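Long-range contacts in putative alpha-L-fucosidase (Bacteroides thetaiotaomicron, PDB 4H41), which probably hydrolyses alpha-L-fucosidic linkages in host glycans, using a TIM-barrel fold: residues R284-K289 with Y323-H328; M82-P87 with K140-E145; H44-Q49 with S314-P319. All blocks are in the same frame, centred on the assembly; numbering follows the deposited sequence.

Interaction 1 of 3, residues R284-K289 with Y323-H328; sequences RFLPIK and YLQAGH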
loop_
_atom_site.group_PDB
_atom_site.type_symbol
_atom_site.label_atom_id
_atom_site.label_comp_id
_atom_site.label_asym_id
_atom_site.label_seq_id
_atom_site.Cartn_x
_atom_site.Cartn_y
_atom_site.Cartn_z
ATOM N N ARG B 284 0.649 -2.481 -5.654
ATOM C CA ARG B 284 0.584 -1.850 -6.961
ATOM C C ARG B 284 0.079 -0.437 -6.793
ATOM O O ARG B 284 -1.118 -0.256 -6.690
ATOM C CB ARG B 284 -0.311 -2.689 -7.888
ATOM C CG ARG B 284 0.308 -4.086 -8.128
ATOM C CD ARG B 284 -0.594 -4.987 -8.926
ATOM N NE ARG B 284 -0.625 -4.667 -10.344
ATOM C CZ ARG B 284 0.319 -4.983 -11.236
ATOM N NH1 ARG B 284 1.438 -5.611 -10.851
ATOM N NH2 ARG B 284 0.163 -4.663 -12.511
ATOM N N PHE B 285 0.953 0.595 -6.701
ATOM C CA PHE B 285 2.402 0.588 -6.912
ATOM C C PHE B 285 3.060 1.607 -6.032
ATOM O O PHE B 285 2.447 2.622 -5.720
ATOM C CB PHE B 285 2.739 0.956 -8.380
ATOM C CG PHE B 285 2.005 0.156 -9.428
ATOM C CD1 PHE B 285 2.519 -1.043 -9.896
ATOM C CD2 PHE B 285 0.833 0.637 -9.993
ATOM C CE1 PHE B 285 1.832 -1.784 -10.870
ATOM C CE2 PHE B 285 0.154 -0.098 -10.962
ATOM C CZ PHE B 285 0.680 -1.288 -11.416
ATOM N N LEU B 286 4.314 1.346 -5.651
ATOM C CA LEU B 286 5.138 2.275 -4.885
ATOM C C LEU B 286 6.392 2.600 -5.679
ATOM O O LEU B 286 6.614 2.010 -6.748
ATOM C CB LEU B 286 5.463 1.665 -3.507
ATOM C CG LEU B 286 4.280 1.666 -2.554
ATOM C CD1 LEU B 286 4.636 0.875 -1.310
ATOM C CD2 LEU B 286 3.861 3.060 -2.189
ATOM N N PRO B 287 7.166 3.615 -5.225
ATOM C CA PRO B 287 8.352 4.002 -5.994
ATOM C C PRO B 287 9.319 2.855 -6.295
ATOM O O PRO B 287 9.529 1.917 -5.491
ATOM C CB PRO B 287 8.997 5.064 -5.109
ATOM C CG PRO B 287 7.816 5.659 -4.349
ATOM C CD PRO B 287 6.976 4.510 -4.058
ATOM N N ILE B 288 9.932 2.943 -7.485
ATOM C CA ILE B 288 10.894 1.948 -7.945
ATOM C C ILE B 288 12.214 2.040 -7.193
ATOM O O ILE B 288 12.628 3.097 -6.721
ATOM C CB ILE B 288 11.108 2.110 -9.488
ATOM C CG1 ILE B 288 11.638 0.825 -10.123
ATOM C CG2 ILE B 288 12.002 3.291 -9.817
ATOM C CD1 ILE B 288 11.610 0.857 -11.658
ATOM N N LYS B 289 12.912 0.908 -7.135
ATOM C CA LYS B 289 14.294 0.851 -6.705
ATOM C C LYS B 289 15.159 1.661 -7.715
ATOM O O LYS B 289 15.105 1.419 -8.925
ATOM C CB LYS B 289 14.778 -0.618 -6.638
ATOM C CG LYS B 289 16.264 -0.747 -6.363
ATOM C CD LYS B 289 16.722 -2.209 -6.273
ATOM C CE LYS B 289 16.250 -2.933 -5.068
ATOM N NZ LYS B 289 16.950 -4.256 -4.961
ATOM N N TYR B 323 4.462 8.914 -0.691
ATOM C CA TYR B 323 5.335 7.767 -0.708
ATOM C C TYR B 323 6.729 8.309 -0.468
ATOM O O TYR B 323 7.374 8.790 -1.401
ATOM C CB TYR B 323 5.254 7.007 -2.055
ATOM C CG TYR B 323 3.856 6.646 -2.506
ATOM C CD1 TYR B 323 2.845 6.353 -1.576
ATOM C CD2 TYR B 323 3.552 6.514 -3.855
ATOM C CE1 TYR B 323 1.592 5.924 -1.988
ATOM C CE2 TYR B 323 2.281 6.135 -4.279
ATOM C CZ TYR B 323 1.303 5.842 -3.343
ATOM O OH TYR B 323 0.037 5.479 -3.730
ATOM N N LEU B 324 7.206 8.229 0.770
ATOM C CA LEU B 324 8.481 8.852 1.163
ATOM C C LEU B 324 9.677 8.197 0.482
ATOM O O LEU B 324 10.731 8.822 0.394
ATOM C CB LEU B 324 8.666 8.883 2.673
ATOM C CG LEU B 324 7.558 9.642 3.458
ATOM C CD1 LEU B 324 7.880 9.643 4.942
ATOM C CD2 LEU B 324 7.415 11.057 2.962
ATOM N N GLN B 325 9.490 7.009 -0.102
ATOM C CA GLN B 325 10.528 6.343 -0.907
ATOM C C GLN B 325 10.823 7.159 -2.166
ATOM O O GLN B 325 11.899 7.034 -2.748
ATOM C CB GLN B 325 10.114 4.898 -1.307
ATOM C CG GLN B 325 9.584 4.029 -0.151
ATOM C CD GLN B 325 8.081 4.117 0.055
ATOM O OE1 GLN B 325 7.443 5.141 -0.245
ATOM N NE2 GLN B 325 7.474 3.061 0.548
ATOM N N ALA B 326 9.859 7.982 -2.592
ATOM C CA ALA B 326 9.983 8.882 -3.738
ATOM C C ALA B 326 10.981 10.006 -3.476
ATOM O O ALA B 326 11.800 10.276 -4.343
ATOM C CB ALA B 326 8.637 9.482 -4.101
ATOM N N GLY B 327 10.922 10.625 -2.320
ATOM C CA GLY B 327 11.879 11.680 -1.953
ATOM C C GLY B 327 13.289 11.143 -1.903
ATOM O O GLY B 327 14.218 11.793 -2.365
ATOM N N HIS B 328 13.453 9.922 -1.383
ATOM C CA HIS B 328 14.747 9.279 -1.369
ATOM C C HIS B 328 15.183 8.937 -2.798
ATOM O O HIS B 328 16.350 9.129 -3.139
ATOM C CB HIS B 328 14.709 8.037 -0.472
ATOM C CG HIS B 328 14.510 8.374 0.976
ATOM N ND1 HIS B 328 15.387 9.220 1.643
ATOM C CD2 HIS B 328 13.542 7.983 1.842
ATOM C CE1 HIS B 328 14.949 9.295 2.896
ATOM N NE2 HIS B 328 13.785 8.627 3.042
HETATM O O HOH W 1 0.195 4.023 -6.119
#
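Leu-286 and Pro-287 meet Tyr-323 and the first turn of helix 324-337 where the loop after strand 269-273 runs into helix 290-302. The pair illustrates how a barrel holds a long loop against its last helix largely by shape. Tyr-323 is the side chain to follow. Its CB packs against the proline, 3.6 Å from Pro-287 CD. With CG anti to its own carbonyl carbon (chi1 -52°), the ring swings past the proline and along the loop. There Leu-286 CD2 sits over the ring centre, 3.5 Å from the centroid and 12° off the normal, a CH-pi contact. Farther out, CE2 passes obliquely by the carbonyl oxygen of Phe-285, the residue that follows a cis peptide bond. At the tip, Tyr-323 OH is 2.8 Å from a water that donates to Phe-285 O over 2.7 Å. Beyond the tyrosine, Pro-287 CG lies 3.9 Å from Ala-326 CB and touches Gln-325 CB, while Leu-286 CD1 reaches the amide nitrogen NE2 of Gln-325. Pro-47 of the second subunit packs on Leu-286, so the joint also borders a subunit interface. The chemistry is therefore mainly apolar: methyl and proline carbons pack against the ring and its CB, and a single bridging water joins the buried phenol oxygen to a backbone carbonyl.

Interaction 2 of 3, residues M82-P87 with K140-E145; sequences MTYPSP and KYVIDE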
loop_
_atom_site.group_PDB
_atom_site.type_symbol
_atom_site.label_atom_id
_atom_site.label_comp_id
_atom_site.label_asym_id
_atom_site.label_seq_id
_atom_site.Cartn_x
_atom_site.Cartn_y
_atom_site.Cartn_z
HETATM N N MSE B 82 -13.587 14.530 -15.192
HETATM C CA MSE B 82 -12.915 15.446 -16.096
HETATM C C MSE B 82 -11.991 16.383 -15.323
HETATM O O MSE B 82 -12.128 16.577 -14.118
HETATM C CB MSE B 82 -13.914 16.238 -16.942
HETATM C CG MSE B 82 -14.769 17.182 -16.128
HETATM SE SE MSE B 82 -16.151 18.081 -17.173
HETATM C CE MSE B 82 -17.445 16.734 -17.187
ATOM N N THR B 83 -11.060 16.978 -16.062
ATOM C CA THR B 83 -10.032 17.867 -15.521
ATOM C C THR B 83 -10.321 19.337 -15.743
ATOM O O THR B 83 -9.555 20.175 -15.271
ATOM C CB THR B 83 -8.681 17.535 -16.174
ATOM O OG1 THR B 83 -8.737 17.793 -17.572
ATOM C CG2 THR B 83 -8.234 16.128 -15.898
ATOM N N TYR B 84 -11.348 19.665 -16.515
ATOM C CA TYR B 84 -11.698 21.057 -16.812
ATOM C C TYR B 84 -13.224 21.132 -17.060
ATOM O O TYR B 84 -13.828 20.087 -17.323
ATOM C CB TYR B 84 -10.894 21.553 -18.025
ATOM C CG TYR B 84 -11.338 20.959 -19.343
ATOM C CD1 TYR B 84 -10.954 19.677 -19.715
ATOM C CD2 TYR B 84 -12.154 21.674 -20.213
ATOM C CE1 TYR B 84 -11.398 19.107 -20.904
ATOM C CE2 TYR B 84 -12.574 21.127 -21.424
ATOM C CZ TYR B 84 -12.136 19.864 -21.794
ATOM O OH TYR B 84 -12.634 19.259 -22.917
ATOM N N PRO B 85 -13.832 22.334 -17.038
ATOM C CA PRO B 85 -15.298 22.432 -17.180
ATOM C C PRO B 85 -15.720 22.349 -18.637
ATOM O O PRO B 85 -16.039 23.354 -19.260
ATOM C CB PRO B 85 -15.626 23.785 -16.539
ATOM C CG PRO B 85 -14.411 24.598 -16.758
ATOM C CD PRO B 85 -13.242 23.643 -16.703
ATOM N N SER B 86 -15.682 21.134 -19.180
ATOM C CA SER B 86 -16.006 20.855 -20.579
ATOM C C SER B 86 -17.482 21.041 -20.887
ATOM O O SER B 86 -18.274 20.214 -20.456
ATOM C CB SER B 86 -15.630 19.410 -20.913
ATOM O OG SER B 86 -16.207 18.961 -22.129
ATOM N N PRO B 87 -17.894 22.027 -21.720
ATOM C CA PRO B 87 -19.320 22.124 -22.062
ATOM C C PRO B 87 -19.842 20.829 -22.694
ATOM O O PRO B 87 -20.921 20.377 -22.354
ATOM C CB PRO B 87 -19.374 23.305 -23.057
ATOM C CG PRO B 87 -18.177 24.095 -22.749
ATOM C CD PRO B 87 -17.124 23.129 -22.323
ATOM N N LYS B 140 -13.413 14.397 -30.910
ATOM C CA LYS B 140 -13.672 15.430 -31.912
ATOM C C LYS B 140 -14.172 16.713 -31.252
ATOM O O LYS B 140 -13.763 17.806 -31.653
ATOM C CB LYS B 140 -14.684 14.978 -32.972
ATOM C CG LYS B 140 -14.231 13.795 -33.787
ATOM C CD LYS B 140 -15.028 13.670 -35.053
ATOM C CE LYS B 140 -14.714 12.355 -35.717
ATOM N NZ LYS B 140 -15.208 12.271 -37.114
ATOM N N TYR B 141 -15.032 16.587 -30.246
ATOM C CA TYR B 141 -15.585 17.737 -29.531
ATOM C C TYR B 141 -14.599 18.286 -28.530
ATOM O O TYR B 141 -14.483 19.497 -28.409
ATOM C CB TYR B 141 -16.875 17.355 -28.807
ATOM C CG TYR B 141 -17.966 16.968 -29.766
ATOM C CD1 TYR B 141 -18.803 17.930 -30.324
ATOM C CD2 TYR B 141 -18.125 15.653 -30.170
ATOM C CE1 TYR B 141 -19.810 17.579 -31.220
ATOM C CE2 TYR B 141 -19.111 15.290 -31.079
ATOM C CZ TYR B 141 -19.950 16.258 -31.610
ATOM O OH TYR B 141 -20.923 15.896 -32.511
ATOM N N VAL B 142 -13.882 17.403 -27.809
ATOM C CA VAL B 142 -12.904 17.818 -26.803
ATOM C C VAL B 142 -11.778 18.610 -27.446
ATOM O O VAL B 142 -11.440 19.689 -26.951
ATOM C CB VAL B 142 -12.371 16.612 -25.992
ATOM C CG1 VAL B 142 -11.128 16.979 -25.165
ATOM C CG2 VAL B 142 -13.470 16.033 -25.083
ATOM N N ILE B 143 -11.156 18.062 -28.496
ATOM C CA ILE B 143 -10.090 18.771 -29.198
ATOM C C ILE B 143 -10.571 20.162 -29.644
ATOM O O ILE B 143 -9.870 21.133 -29.408
ATOM C CB ILE B 143 -9.560 17.933 -30.389
ATOM C CG1 ILE B 143 -8.856 16.644 -29.868
ATOM C CG2 ILE B 143 -8.582 18.754 -31.282
ATOM C CD1 ILE B 143 -8.713 15.496 -30.960
ATOM N N ASP B 144 -11.744 20.255 -30.258
ATOM C CA ASP B 144 -12.286 21.531 -30.760
ATOM C C ASP B 144 -12.450 22.572 -29.630
ATOM O O ASP B 144 -11.928 23.679 -29.734
ATOM C CB ASP B 144 -13.622 21.308 -31.445
ATOM C CG ASP B 144 -14.353 22.613 -31.770
ATOM O OD1 ASP B 144 -13.800 23.422 -32.561
ATOM O OD2 ASP B 144 -15.432 22.870 -31.147
ATOM N N GLU B 145 -13.060 22.182 -28.520
ATOM C CA GLU B 145 -13.336 23.153 -27.441
ATOM C C GLU B 145 -12.069 23.514 -26.675
ATOM O O GLU B 145 -11.881 24.670 -26.314
ATOM C CB GLU B 145 -14.469 22.660 -26.499
ATOM C CG GLU B 145 -14.124 21.473 -25.647
ATOM C CD GLU B 145 -15.216 20.938 -24.740
ATOM O OE1 GLU B 145 -16.414 21.213 -24.964
ATOM O OE2 GLU B 145 -14.852 20.180 -23.819
#
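The N-terminal end of helix 87-91 is joined here to the side of helix 136-151 in the outer layer of the TIM barrel, a worked example of one carboxylate serving several donors of a loop. Pro-85 is the centre of an inverse gamma turn, and Ser-86 after it is the N-cap of the short helix, its OG accepting a bond from the backbone N of Leu-89. From the long helix Glu-145 reaches across, its CG placed between the backbone N and the carbonyl carbon (chi1 69°) and the chain extended beyond it. Two hydroxyls converge on its OE2. Tyr-84 OH donates to Glu-145 OE2 over 2.6 Å, meeting the anti lone pair of that carboxylate oxygen, the one facing away from OE1; the oxygen lies at the edge of the tyrosine ring, near its plane, while the ring and carboxylate planes stand 84° apart. Ser-86 OG donates to the same Glu-145 OE2 at 2.5 Å, a very short distance. The other oxygen, OE1, lies 3.3 Å from Pro-87 CD and takes the backbone N of Tyr-88. One helical turn back, Val-142 CG1 packs 3.5 Å from Tyr-84 OH. Were Glu-145 cut back to an alanine, the Tyr-84 and Ser-86 hydroxyls and the Tyr-88 amide would probably lose the carboxylate they share, and a gap would be likely to open beside Pro-87. Three donors gathered on one carboxylate would be expected to spread its negative charge and favour the ionised form, and the Tyr-88 amide, in the first turn of helix 87-91, probably places that charge where the positive end of the helix dipole can favour it.

Interaction 3 of 3, residues H44-Q49 with S314-P319; sequences HDIPHQ and SHFMSP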
loop_
_atom_site.group_PDB
_atom_site.type_symbol
_atom_site.label_atom_id
_atom_site.label_comp_id
_atom_site.label_asym_id
_atom_site.label_seq_id
_atom_site.Cartn_x
_atom_site.Cartn_y
_atom_site.Cartn_z
ATOM N N HIS B 44 -6.104 6.406 -13.711
ATOM C CA HIS B 44 -6.838 5.150 -13.754
ATOM C C HIS B 44 -6.754 4.380 -12.427
ATOM O O HIS B 44 -7.687 3.641 -12.087
ATOM C CB HIS B 44 -6.239 4.219 -14.808
ATOM C CG HIS B 44 -6.606 4.527 -16.230
ATOM N ND1 HIS B 44 -5.844 4.035 -17.272
ATOM C CD2 HIS B 44 -7.666 5.185 -16.745
ATOM C CE1 HIS B 44 -6.445 4.448 -18.382
ATOM N NE2 HIS B 44 -7.554 5.117 -18.108
ATOM N N ASP B 45 -5.597 4.435 -11.763
ATOM C CA ASP B 45 -5.300 3.506 -10.686
ATOM C C ASP B 45 -4.238 3.927 -9.687
ATOM O O ASP B 45 -3.736 3.065 -8.946
ATOM C CB ASP B 45 -4.843 2.179 -11.342
ATOM C CG ASP B 45 -3.581 2.299 -12.184
ATOM O OD1 ASP B 45 -3.071 3.415 -12.326
ATOM O OD2 ASP B 45 -3.082 1.259 -12.661
ATOM N N ILE B 46 -3.943 5.214 -9.575
ATOM C CA ILE B 46 -2.995 5.705 -8.555
ATOM C C ILE B 46 -3.794 6.573 -7.571
ATOM O O ILE B 46 -4.352 7.602 -7.987
ATOM C CB ILE B 46 -1.848 6.503 -9.167
ATOM C CG1 ILE B 46 -1.151 5.736 -10.334
ATOM C CG2 ILE B 46 -0.858 6.914 -8.077
ATOM C CD1 ILE B 46 -0.575 4.348 -9.941
ATOM N N PRO B 47 -3.786 6.235 -6.266
ATOM C CA PRO B 47 -4.583 7.004 -5.303
ATOM C C PRO B 47 -4.209 8.474 -5.293
ATOM O O PRO B 47 -3.044 8.850 -5.474
ATOM C CB PRO B 47 -4.300 6.323 -3.973
ATOM C CG PRO B 47 -4.025 4.905 -4.358
ATOM C CD PRO B 47 -3.223 5.020 -5.618
ATOM N N HIS B 48 -5.223 9.292 -5.180
ATOM C CA HIS B 48 -5.086 10.753 -5.271
ATOM C C HIS B 48 -4.363 11.323 -4.077
ATOM O O HIS B 48 -4.623 10.894 -2.929
ATOM C CB HIS B 48 -6.491 11.365 -5.381
ATOM C CG HIS B 48 -6.542 12.777 -5.892
ATOM N ND1 HIS B 48 -6.105 13.110 -7.150
ATOM C CD2 HIS B 48 -7.051 13.887 -5.306
ATOM C CE1 HIS B 48 -6.351 14.413 -7.300
ATOM N NE2 HIS B 48 -6.897 14.933 -6.212
ATOM N N GLN B 49 -3.485 12.321 -4.301
ATOM C CA GLN B 49 -2.748 12.934 -3.166
ATOM C C GLN B 49 -3.478 14.133 -2.564
ATOM O O GLN B 49 -3.030 14.630 -1.561
ATOM C CB GLN B 49 -1.325 13.328 -3.543
ATOM C CG GLN B 49 -0.524 12.108 -4.017
ATOM C CD GLN B 49 0.944 12.348 -3.911
ATOM O OE1 GLN B 49 1.493 12.293 -2.831
ATOM N NE2 GLN B 49 1.604 12.625 -5.014
ATOM N N SER B 314 5.219 13.220 -9.628
ATOM C CA SER B 314 4.550 13.654 -8.381
ATOM C C SER B 314 4.376 12.548 -7.330
ATOM O O SER B 314 4.462 12.842 -6.145
ATOM C CB SER B 314 3.227 14.323 -8.668
ATOM O OG SER B 314 3.491 15.456 -9.491
ATOM N N HIS B 315 4.019 11.339 -7.739
ATOM C CA HIS B 315 3.868 10.240 -6.794
ATOM C C HIS B 315 5.152 9.501 -6.538
ATOM O O HIS B 315 5.373 8.999 -5.413
ATOM C CB HIS B 315 2.847 9.219 -7.315
ATOM C CG HIS B 315 1.418 9.654 -7.199
ATOM N ND1 HIS B 315 0.840 10.485 -8.127
ATOM C CD2 HIS B 315 0.486 9.331 -6.273
ATOM C CE1 HIS B 315 -0.419 10.647 -7.741
ATOM N NE2 HIS B 315 -0.678 9.930 -6.658
ATOM N N PHE B 316 5.948 9.288 -7.593
ATOM C CA PHE B 316 7.045 8.342 -7.496
ATOM C C PHE B 316 8.451 8.915 -7.415
ATOM O O PHE B 316 9.340 8.157 -7.051
ATOM C CB PHE B 316 6.934 7.314 -8.615
ATOM C CG PHE B 316 5.585 6.623 -8.553
ATOM C CD1 PHE B 316 5.266 5.785 -7.498
ATOM C CD2 PHE B 316 4.621 6.846 -9.527
ATOM C CE1 PHE B 316 4.020 5.159 -7.418
ATOM C CE2 PHE B 316 3.374 6.197 -9.456
ATOM C CZ PHE B 316 3.073 5.397 -8.381
HETATM N N MSE B 317 8.666 10.208 -7.674
HETATM C CA MSE B 317 9.983 10.823 -7.534
HETATM C C MSE B 317 9.973 12.108 -6.764
HETATM O O MSE B 317 11.028 12.687 -6.578
HETATM C CB MSE B 317 10.610 11.083 -8.916
HETATM C CG MSE B 317 10.684 9.895 -9.767
HETATM SE SE MSE B 317 11.593 10.315 -11.492
HETATM C CE MSE B 317 13.328 10.870 -10.763
ATOM N N SER B 318 8.843 12.575 -6.299
ATOM C CA SER B 318 8.838 13.888 -5.672
ATOM C C SER B 318 9.176 13.882 -4.207
ATOM O O SER B 318 8.594 13.117 -3.458
ATOM C CB SER B 318 7.461 14.519 -5.814
ATOM O OG SER B 318 7.391 15.745 -5.091
ATOM N N PRO B 319 9.946 14.875 -3.727
ATOM C CA PRO B 319 10.105 15.049 -2.269
ATOM C C PRO B 319 8.794 15.328 -1.520
ATOM O O PRO B 319 8.711 15.117 -0.308
ATOM C CB PRO B 319 11.028 16.304 -2.174
ATOM C CG PRO B 319 11.771 16.317 -3.437
ATOM C CD PRO B 319 10.768 15.839 -4.482
#
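His-315, on the short helix 313-316 after the last barrel strand, inserts its ring between Ile-46 and Gln-49 of the loop that follows the first, so the contact joins the two ends of the TIM-barrel sheet where strands one and eight are neighbours. The apolar contacts come from Ile-46. Its CG2 lies over one face of the imidazole, offset toward the rim, a CH-pi contact 3.4 Å from the ring centroid. Its other branch sends CD1 to the edge of the Phe-316 ring, 4.1 Å from CZ. The opposite imidazole face is covered by Gln-49: CG is 3.4 Å from His-315 NE2 and the amide nitrogen stands over the ring centre, with amide and ring planes 36° apart.

The hydrogen bonds fix the rotation of both flat groups. His-315 NE2 donates to Pro-47 O at 2.9 Å, and ND1 on the far side of the ring pairs with Glu-312, so both ring nitrogens are engaged. Next to it, Ser-314 OG binds Asp-59 of helix 53-65. Gln-49 is held at both ends of its amide too, OE1 taking the backbone N of Ala-322. At the other end of the Gln-49 amide, NE2 donates to Ser-314 O over 3.1 Å, approaching from above the carbonyl plane, 65° out of it.

How the interactions relate
From the N terminus, the chain leaves strand 34-39 through 44-49, which waits for its partner until 314-319 and so makes interaction 3 close a loop of 264 residues spanning most of the barrel. Interaction 2 is nested within that loop, joining the loop before helix 87-91 to helix 136-151 on a separate part of the outer wall, about 24 Å from interaction 3 between centres. Interaction 1 opens later, at 284-289, and crosses interaction 3, since 314-319 precedes 323-328. These two touch, Ala-326 CB lying 3.3 Å from Phe-316 O. Together they draw the first, seventh and eighth barrel loops toward the C-terminal helix.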